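Local coordinates for type ii site-specific deoxyribonuclease (Klebsiella pneumoniae, PDB 6EKR), which probably cleaves double-stranded DNA at a specific recognition sequence, as a type IIP restriction endonuclease of the PD-(D/E)xK nuclease class, at residues V221-Q233 with L260-Y272. The protein carries 2 engineered substitutions. Numbering follows the deposited sequence.
Sequences VYFSFLACISETQ and LSGMYYCDIPERY
Leu226 and Met263, a selenomethionine here, lie side by side on one face of two parallel strands, Leu226 CD2 4.2 Å from Met263 CG; two apolar side chains, one branched and one linear, suit a buried sheet face. On the other face Phe225 and Tyr264 run alongside each other, Phe225 CD1 3.9 Å from Tyr264 CE2 at the edge of the phenyl ring, while Ser261 CB covers a face of that ring in a CH-pi contact. The Tyr264 hydroxyl, beside the edge of the Phe225 ring, hydrogen-bonds to Asp292 of helix 286-298, which suits a tyrosine here. Cys228 is small enough to bring its CB within 3.5 Å of Tyr265 CE1.

Backbone bonds form the alternating ladder of a parallel pair: Leu226 N bonds Gly262 O (3.0 Å, nearly straight at 174°), Tyr264 N bonds Leu226 O (2.7 Å) and Cys228 N bonds Tyr264 O. Farther along, Asp267 N bonds Ile229 O (2.8 Å). Bent at chi2 (-58°), Glu231 brings its carboxylate to the phenol edge of Tyr265, the two planes 73° apart. Tyr265 OH donates to the anti side of Glu231 OE2 (2.8 Å), an oxygen that also bonds Thr199. Parallel neighbours in the central mixed sheet are thus joined by apolar packing and backbone bonds, whereas the loops beyond add one backbone bond and a Tyr-Glu side-chain bond, with two hydroxyls fixing the carboxylate's rotation.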
loop_
_atom_site.group_PDB
_atom_site.type_symbol
_atom_site.label_atom_id
_atom_site.label_comp_id
_atom_site.label_asym_id
_atom_site.label_seq_id
_atom_site.Cartn_x
_atom_site.Cartn_y
_atom_site.Cartn_z
ATOM N N VAL A 221 14.394 4.419 21.375
ATOM C CA VAL A 221 13.656 5.669 21.533
ATOM C C VAL A 221 12.177 5.528 21.144
ATOM O O VAL A 221 11.301 6.107 21.803
ATOM C CB VAL A 221 14.329 6.811 20.740
ATOM C CG1 VAL A 221 13.704 8.160 21.081
ATOM C CG2 VAL A 221 15.844 6.839 21.016
ATOM N N TYR A 222 11.903 4.751 20.093
ATOM C CA TYR A 222 10.535 4.566 19.595
ATOM C C TYR A 222 10.069 3.124 19.579
ATOM O O TYR A 222 10.775 2.236 19.128
ATOM C CB TYR A 222 10.382 5.195 18.214
ATOM C CG TYR A 222 10.330 6.695 18.289
ATOM C CD1 TYR A 222 9.117 7.360 18.470
ATOM C CD2 TYR A 222 11.491 7.455 18.214
ATOM C CE1 TYR A 222 9.059 8.750 18.546
ATOM C CE2 TYR A 222 11.440 8.846 18.299
ATOM C CZ TYR A 222 10.221 9.481 18.468
ATOM O OH TYR A 222 10.178 10.846 18.565
ATOM N N PHE A 223 8.865 2.904 20.085
ATOM C CA PHE A 223 8.304 1.569 20.179
ATOM C C PHE A 223 6.902 1.609 19.606
ATOM O O PHE A 223 6.088 2.457 19.981
ATOM C CB PHE A 223 8.289 1.088 21.640
ATOM C CG PHE A 223 9.658 1.011 22.274
ATOM C CD1 PHE A 223 10.378 -0.179 22.261
ATOM C CD2 PHE A 223 10.222 2.126 22.887
ATOM C CE1 PHE A 223 11.639 -0.261 22.849
ATOM C CE2 PHE A 223 11.485 2.060 23.472
ATOM C CZ PHE A 223 12.193 0.858 23.454
ATOM N N SER A 224 6.629 0.696 18.685
ATOM C CA SER A 224 5.381 0.718 17.935
ATOM C C SER A 224 4.429 -0.331 18.447
ATOM O O SER A 224 4.805 -1.493 18.600
ATOM C CB SER A 224 5.636 0.490 16.449
ATOM O OG SER A 224 6.332 1.581 15.874
ATOM N N PHE A 225 3.198 0.088 18.726
ATOM C CA PHE A 225 2.136 -0.826 19.090
ATOM C C PHE A 225 1.026 -0.609 18.097
ATOM O O PHE A 225 0.555 0.518 17.929
ATOM C CB PHE A 225 1.599 -0.522 20.480
ATOM C CG PHE A 225 2.619 -0.583 21.569
ATOM C CD1 PHE A 225 2.555 -1.582 22.528
ATOM C CD2 PHE A 225 3.615 0.388 21.675
ATOM C CE1 PHE A 225 3.480 -1.628 23.576
ATOM C CE2 PHE A 225 4.543 0.343 22.704
ATOM C CZ PHE A 225 4.471 -0.669 23.665
ATOM N N LEU A 226 0.592 -1.689 17.461
ATOM C CA LEU A 226 -0.397 -1.618 16.401
ATOM C C LEU A 226 -1.802 -1.916 16.905
ATOM O O LEU A 226 -2.061 -2.992 17.445
ATOM C CB LEU A 226 -0.002 -2.594 15.294
ATOM C CG LEU A 226 -0.731 -2.597 13.953
ATOM C CD1 LEU A 226 -1.006 -1.189 13.450
ATOM C CD2 LEU A 226 0.108 -3.363 12.948
ATOM N N ALA A 227 -2.710 -0.962 16.706
ATOM C CA ALA A 227 -4.105 -1.102 17.140
ATOM C C ALA A 227 -5.059 -1.242 15.961
ATOM O O ALA A 227 -5.097 -0.379 15.091
ATOM C CB ALA A 227 -4.517 0.079 18.001
ATOM N N CYS A 228 -5.829 -2.329 15.950
ATOM C CA CYS A 228 -6.810 -2.588 14.903
ATOM C C CYS A 228 -8.160 -3.003 15.476
ATOM O O CYS A 228 -8.297 -3.176 16.681
ATOM C CB CYS A 228 -6.298 -3.669 13.962
ATOM S SG CYS A 228 -4.765 -3.242 13.133
ATOM N N ILE A 229 -9.152 -3.164 14.609
ATOM C CA ILE A 229 -10.455 -3.650 15.027
ATOM C C ILE A 229 -10.598 -5.121 14.657
ATOM O O ILE A 229 -10.938 -5.951 15.497
ATOM C CB ILE A 229 -11.620 -2.794 14.424
ATOM C CG1 ILE A 229 -11.558 -1.340 14.922
ATOM C CG2 ILE A 229 -12.996 -3.428 14.690
ATOM C CD1 ILE A 229 -11.406 -1.184 16.408
ATOM N N SER A 230 -10.329 -5.440 13.397
ATOM C CA SER A 230 -10.428 -6.809 12.921
ATOM C C SER A 230 -9.510 -7.015 11.723
ATOM O O SER A 230 -8.629 -6.199 11.450
ATOM C CB SER A 230 -11.876 -7.138 12.538
ATOM O OG SER A 230 -12.220 -6.605 11.260
ATOM N N GLU A 231 -9.709 -8.141 11.043
ATOM C CA GLU A 231 -9.161 -8.379 9.724
ATOM C C GLU A 231 -10.242 -9.045 8.899
ATOM O O GLU A 231 -9.955 -9.764 7.951
ATOM C CB GLU A 231 -7.916 -9.265 9.790
ATOM C CG GLU A 231 -6.690 -8.620 10.399
ATOM C CD GLU A 231 -6.244 -7.362 9.678
ATOM O OE1 GLU A 231 -6.680 -7.119 8.526
ATOM O OE2 GLU A 231 -5.446 -6.607 10.273
ATOM N N THR A 232 -11.492 -8.797 9.273
ATOM C CA THR A 232 -12.641 -9.359 8.580
ATOM C C THR A 232 -12.793 -8.799 7.178
ATOM O O THR A 232 -12.466 -7.643 6.905
ATOM C CB THR A 232 -13.955 -9.091 9.331
ATOM O OG1 THR A 232 -14.148 -7.679 9.487
ATOM C CG2 THR A 232 -13.950 -9.756 10.696
ATOM N N GLN A 233 -13.283 -9.640 6.284
ATOM C CA GLN A 233 -13.683 -9.192 4.970
ATOM C C GLN A 233 -15.045 -9.768 4.656
ATOM O O GLN A 233 -15.295 -10.961 4.862
ATOM C CB GLN A 233 -12.679 -9.611 3.906
ATOM C CG GLN A 233 -12.893 -8.900 2.572
ATOM C CD GLN A 233 -12.054 -9.486 1.459
ATOM O OE1 GLN A 233 -12.132 -10.693 1.170
ATOM N NE2 GLN A 233 -11.248 -8.636 0.820
ATOM N N LEU A 260 8.036 -4.708 16.120
ATOM C CA LEU A 260 6.993 -3.974 16.835
ATOM C C LEU A 260 6.728 -4.648 18.171
ATOM O O LEU A 260 6.905 -5.865 18.315
ATOM C CB LEU A 260 5.689 -3.908 16.034
ATOM C CG LEU A 260 5.717 -3.520 14.561
ATOM C CD1 LEU A 260 4.302 -3.483 14.053
ATOM C CD2 LEU A 260 6.416 -2.189 14.328
ATOM N N SER A 261 6.284 -3.852 19.139
ATOM C CA SER A 261 6.077 -4.329 20.488
ATOM C C SER A 261 4.843 -5.202 20.601
ATOM O O SER A 261 4.786 -6.103 21.442
ATOM C CB SER A 261 5.975 -3.153 21.431
ATOM O OG SER A 261 7.183 -2.426 21.397
ATOM N N GLY A 262 3.857 -4.949 19.750
ATOM C CA GLY A 262 2.625 -5.711 19.809
ATOM C C GLY A 262 1.648 -5.404 18.703
ATOM O O GLY A 262 1.751 -4.376 18.030
HETATM N N MSE A 263 0.708 -6.334 18.535
HETATM C CA MSE A 263 -0.407 -6.238 17.609
HETATM C C MSE A 263 -1.702 -6.453 18.376
HETATM O O MSE A 263 -1.852 -7.441 19.102
HETATM C CB MSE A 263 -0.285 -7.317 16.545
HETATM C CG MSE A 263 0.353 -6.856 15.245
HETATM SE SE MSE A 263 0.559 -8.376 14.013
HETATM C CE MSE A 263 -1.023 -9.416 14.525
ATOM N N TYR A 264 -2.649 -5.538 18.219
ATOM C CA TYR A 264 -3.856 -5.589 19.031
ATOM C C TYR A 264 -5.118 -5.542 18.180
ATOM O O TYR A 264 -5.204 -4.782 17.211
ATOM C CB TYR A 264 -3.827 -4.474 20.083
ATOM C CG TYR A 264 -2.575 -4.495 20.953
ATOM C CD1 TYR A 264 -2.579 -5.116 22.196
ATOM C CD2 TYR A 264 -1.385 -3.911 20.521
ATOM C CE1 TYR A 264 -1.445 -5.150 22.987
ATOM C CE2 TYR A 264 -0.246 -3.945 21.306
ATOM C CZ TYR A 264 -0.286 -4.563 22.538
ATOM O OH TYR A 264 0.837 -4.596 23.323
ATOM N N TYR A 265 -6.085 -6.380 18.539
ATOM C CA TYR A 265 -7.357 -6.442 17.841
ATOM C C TYR A 265 -8.505 -6.545 18.820
ATOM O O TYR A 265 -8.379 -7.148 19.875
ATOM C CB TYR A 265 -7.422 -7.663 16.931
ATOM C CG TYR A 265 -6.519 -7.636 15.723
ATOM C CD1 TYR A 265 -6.960 -7.112 14.507
ATOM C CD2 TYR A 265 -5.232 -8.167 15.787
ATOM C CE1 TYR A 265 -6.127 -7.099 13.390
ATOM C CE2 TYR A 265 -4.393 -8.163 14.681
ATOM C CZ TYR A 265 -4.840 -7.633 13.489
ATOM O OH TYR A 265 -3.996 -7.641 12.407
ATOM N N CYS A 266 -9.632 -5.955 18.458
ATOM C CA CYS A 266 -10.867 -6.201 19.160
ATOM C C CYS A 266 -11.300 -7.600 18.806
ATOM O O CYS A 266 -11.700 -8.382 19.667
ATOM C CB CYS A 266 -11.934 -5.221 18.698
ATOM S SG CYS A 266 -11.875 -3.674 19.539
ATOM N N ASP A 267 -11.201 -7.897 17.516
ATOM C CA ASP A 267 -11.613 -9.159 16.961
ATOM C C ASP A 267 -10.370 -9.768 16.341
ATOM O O ASP A 267 -10.090 -9.561 15.169
ATOM C CB ASP A 267 -12.715 -8.904 15.929
ATOM C CG ASP A 267 -13.181 -10.160 15.217
ATOM O OD1 ASP A 267 -12.734 -11.282 15.546
ATOM O OD2 ASP A 267 -14.022 -10.011 14.309
ATOM N N ILE A 268 -9.613 -10.501 17.153
ATOM C CA ILE A 268 -8.374 -11.126 16.707
ATOM C C ILE A 268 -8.692 -12.245 15.731
ATOM O O ILE A 268 -9.467 -13.150 16.067
ATOM C CB ILE A 268 -7.552 -11.704 17.865
ATOM C CG1 ILE A 268 -7.170 -10.610 18.858
ATOM C CG2 ILE A 268 -6.289 -12.334 17.324
ATOM C CD1 ILE A 268 -6.894 -11.110 20.264
ATOM N N PRO A 269 -8.106 -12.186 14.514
ATOM C CA PRO A 269 -8.322 -13.303 13.599
ATOM C C PRO A 269 -7.700 -14.556 14.177
ATOM O O PRO A 269 -6.580 -14.523 14.698
ATOM C CB PRO A 269 -7.600 -12.878 12.316
ATOM C CG PRO A 269 -6.677 -11.789 12.713
ATOM C CD PRO A 269 -7.238 -11.137 13.937
ATOM N N GLU A 270 -8.456 -15.641 14.104
ATOM C CA GLU A 270 -8.055 -16.941 14.615
ATOM C C GLU A 270 -6.664 -17.375 14.150
ATOM O O GLU A 270 -5.910 -17.944 14.944
ATOM C CB GLU A 270 -9.103 -17.965 14.215
ATOM C CG GLU A 270 -8.736 -19.406 14.458
ATOM C CD GLU A 270 -9.764 -20.329 13.851
ATOM O OE1 GLU A 270 -10.661 -20.790 14.598
ATOM O OE2 GLU A 270 -9.689 -20.559 12.622
ATOM N N ARG A 271 -6.316 -17.091 12.891
ATOM C CA ARG A 271 -4.990 -17.429 12.365
ATOM C C ARG A 271 -3.854 -16.765 13.138
ATOM O O ARG A 271 -2.807 -17.370 13.335
ATOM C CB ARG A 271 -4.881 -17.086 10.875
ATOM C CG ARG A 271 -3.528 -17.422 10.212
ATOM C CD ARG A 271 -3.174 -18.904 10.318
ATOM N NE ARG A 271 -1.807 -19.201 9.887
ATOM C CZ ARG A 271 -0.732 -19.152 10.675
ATOM N NH1 ARG A 271 -0.841 -18.802 11.948
ATOM N NH2 ARG A 271 0.466 -19.442 10.186
ATOM N N TYR A 272 -4.060 -15.528 13.581
ATOM C CA TYR A 272 -3.014 -14.796 14.287
ATOM C C TYR A 272 -2.835 -15.239 15.751
ATOM O O TYR A 272 -1.982 -14.699 16.461
ATOM C CB TYR A 272 -3.221 -13.272 14.189
ATOM C CG TYR A 272 -2.946 -12.656 12.823
ATOM C CD1 TYR A 272 -2.331 -13.384 11.807
ATOM C CD2 TYR A 272 -3.285 -11.332 12.553
ATOM C CE1 TYR A 272 -2.070 -12.816 10.558
ATOM C CE2 TYR A 272 -3.040 -10.758 11.298
ATOM C CZ TYR A 272 -2.429 -11.506 10.306
ATOM O OH TYR A 272 -2.161 -10.958 9.072
#